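Porin (Pseudomonas aeruginosa, PDB 3T24) forms a beta-barrel channel in the bacterial outer membrane and, as a member of the OprD family, probably admits small carboxylate-bearing solutes. Local coordinates at residues R354-A359 and V372-A377. Residues are numbered along the deposited sequence; the frame is centred on the assembly and turned at random.
Sequences RDMDIA and VKWRNA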
loop_
_atom_site.group_PDB
_atom_site.type_symbol
_atom_site.label_atom_id
_atom_site.label_comp_id
_atom_site.label_asym_id
_atom_site.label_seq_id
_atom_site.Cartn_x
_atom_site.Cartn_y
_atom_site.Cartn_z
ATOM N N ARG A 354 3.631 -5.694 -17.480
ATOM C CA ARG A 354 5.054 -5.764 -17.206
ATOM C C ARG A 354 5.480 -4.449 -16.566
ATOM O O ARG A 354 5.111 -3.385 -17.062
ATOM C CB ARG A 354 5.857 -5.994 -18.493
ATOM C CG ARG A 354 7.371 -6.034 -18.270
ATOM C CD ARG A 354 8.125 -6.161 -19.588
ATOM N NE ARG A 354 7.566 -7.209 -20.446
ATOM C CZ ARG A 354 7.970 -8.477 -20.445
ATOM N NH1 ARG A 354 8.947 -8.864 -19.630
ATOM N NH2 ARG A 354 7.396 -9.358 -21.261
ATOM N N ASP A 355 6.257 -4.530 -15.485
ATOM C CA ASP A 355 6.798 -3.343 -14.809
ATOM C C ASP A 355 8.316 -3.342 -14.800
ATOM O O ASP A 355 8.952 -4.396 -14.694
ATOM C CB ASP A 355 6.330 -3.243 -13.346
ATOM C CG ASP A 355 4.847 -3.096 -13.220
ATOM O OD1 ASP A 355 4.177 -2.892 -14.265
ATOM O OD2 ASP A 355 4.350 -3.181 -12.071
ATOM N N MET A 356 8.886 -2.146 -14.865
ATOM C CA MET A 356 10.324 -1.969 -14.758
ATOM C C MET A 356 10.622 -0.759 -13.829
ATOM O O MET A 356 10.210 0.363 -14.109
ATOM C CB MET A 356 10.910 -1.791 -16.163
ATOM C CG MET A 356 12.417 -1.957 -16.271
ATOM S SD MET A 356 13.339 -0.402 -16.217
ATOM C CE MET A 356 12.946 0.305 -17.816
ATOM N N ASP A 357 11.300 -1.001 -12.711
ATOM C CA ASP A 357 11.675 0.071 -11.784
ATOM C C ASP A 357 13.168 0.271 -11.703
ATOM O O ASP A 357 13.922 -0.680 -11.541
ATOM C CB ASP A 357 11.139 -0.205 -10.380
ATOM C CG ASP A 357 9.625 -0.132 -10.316
ATOM O OD1 ASP A 357 8.987 -0.090 -11.389
ATOM O OD2 ASP A 357 9.072 -0.114 -9.194
ATOM N N ILE A 358 13.592 1.520 -11.819
ATOM C CA ILE A 358 14.983 1.874 -11.586
ATOM C C ILE A 358 15.051 2.973 -10.543
ATOM O O ILE A 358 14.404 4.004 -10.678
ATOM C CB ILE A 358 15.689 2.314 -12.880
ATOM C CG1 ILE A 358 15.597 1.197 -13.923
ATOM C CG2 ILE A 358 17.137 2.640 -12.596
ATOM C CD1 ILE A 358 16.429 1.429 -15.193
ATOM N N ALA A 359 15.824 2.744 -9.492
ATOM C CA ALA A 359 15.894 3.680 -8.375
ATOM C C ALA A 359 17.332 3.946 -7.935
ATOM O O ALA A 359 18.135 3.023 -7.804
ATOM C CB ALA A 359 15.077 3.165 -7.201
ATOM N N VAL A 372 15.774 9.303 -6.316
ATOM C CA VAL A 372 15.101 9.415 -7.607
ATOM C C VAL A 372 14.644 8.035 -8.062
ATOM O O VAL A 372 15.419 7.075 -8.042
ATOM C CB VAL A 372 16.029 10.046 -8.662
ATOM C CG1 VAL A 372 17.345 9.300 -8.710
ATOM C CG2 VAL A 372 15.373 10.059 -10.017
ATOM N N LYS A 373 13.383 7.922 -8.450
ATOM C CA LYS A 373 12.849 6.613 -8.822
ATOM C C LYS A 373 11.987 6.691 -10.062
ATOM O O LYS A 373 11.062 7.506 -10.133
ATOM C CB LYS A 373 12.064 5.979 -7.666
ATOM C CG LYS A 373 11.697 4.513 -7.893
ATOM C CD LYS A 373 11.250 3.820 -6.595
ATOM C CE LYS A 373 11.010 2.315 -6.815
ATOM N NZ LYS A 373 10.640 1.566 -5.566
ATOM N N TRP A 374 12.324 5.855 -11.042
ATOM C CA TRP A 374 11.575 5.735 -12.285
ATOM C C TRP A 374 10.779 4.423 -12.292
ATOM O O TRP A 374 11.345 3.337 -12.116
ATOM C CB TRP A 374 12.529 5.778 -13.487
ATOM C CG TRP A 374 11.849 5.514 -14.814
ATOM C CD1 TRP A 374 10.548 5.770 -15.135
ATOM C CD2 TRP A 374 12.440 4.934 -15.981
ATOM N NE1 TRP A 374 10.292 5.393 -16.431
ATOM C CE2 TRP A 374 11.439 4.876 -16.972
ATOM C CE3 TRP A 374 13.719 4.464 -16.287
ATOM C CZ2 TRP A 374 11.677 4.360 -18.246
ATOM C CZ3 TRP A 374 13.956 3.958 -17.550
ATOM C CH2 TRP A 374 12.938 3.908 -18.515
ATOM N N ARG A 375 9.469 4.533 -12.481
ATOM C CA ARG A 375 8.581 3.370 -12.532
ATOM C C ARG A 375 7.877 3.303 -13.882
ATOM O O ARG A 375 7.096 4.185 -14.249
ATOM C CB ARG A 375 7.557 3.418 -11.393
ATOM C CG ARG A 375 8.169 3.255 -10.002
ATOM C CD ARG A 375 7.142 3.413 -8.889
ATOM N NE ARG A 375 7.492 2.586 -7.737
ATOM C CZ ARG A 375 6.972 1.382 -7.506
ATOM N NH1 ARG A 375 6.067 0.882 -8.340
ATOM N NH2 ARG A 375 7.341 0.681 -6.439
ATOM N N ASN A 376 8.171 2.248 -14.626
ATOM C CA ASN A 376 7.624 2.080 -15.961
ATOM C C ASN A 376 6.667 0.890 -16.088
ATOM O O ASN A 376 6.984 -0.221 -15.650
ATOM C CB ASN A 376 8.758 1.906 -16.961
ATOM C CG ASN A 376 8.259 1.435 -18.290
ATOM O OD1 ASN A 376 8.268 0.237 -18.580
ATOM N ND2 ASN A 376 7.771 2.367 -19.099
ATOM N N ALA A 377 5.517 1.103 -16.717
ATOM C CA ALA A 377 4.531 0.024 -16.792
ATOM C C ALA A 377 3.814 -0.084 -18.132
ATOM O O ALA A 377 3.481 0.932 -18.748
ATOM C CB ALA A 377 3.514 0.149 -15.658
HETATM O O HOH W 1 7.852 -2.308 -18.129
#
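D357 reaches across to R375 and sets one carboxylate oxygen, OD2, over the face of the guanidinium, 3.1 Å from CZ and above the centre of the group, with the two planes 67° apart. No N-H points at the oxygen, so the salt bridge, OD2 to NH1 of R375 at 3.3 Å, works by charge alone. D357 gets there with CG anti to its carbonyl carbon (chi1 -68°), and CG of R375 lies against the flat side of the carboxylate. K373, extended beyond CG, runs over the methyl of A359 and brings its NZ to 4.3 Å from OD2 of D357, beyond a salt bridge. NH2 of R375 also pairs with a bound sulfate. Strands 348-361 and 371-381 form an antiparallel hairpin in the wall of the OprD-type barrel; the face of D355, D357, K373 and R375 turns to the inside and carries both charges, and arginine and lysine there would suit carboxylate solutes. Further along, OD1 of D355 lies 3.4 Å from CB of A377, while its OD2 pairs with R333 on the next strand. Four backbone bonds lock the strands, two each in the M356-N376 and I358-W374 pairs, whose side chains point outward. M356, bent at chi2 and chi3, swings CE to 3.7 Å from CH2 of W374, and CD1 of I358 comes to 4.2 Å from CE3, both oblique to the ring; SD stands 5.0 Å from the six-membered ring centroid, a long Met-aromatic contact. NE1 of W374 and ND2 of N376 both donate to OD1 of N390, and a water lies 2.6 Å from OD1 of N376, within hydrogen-bonding reach.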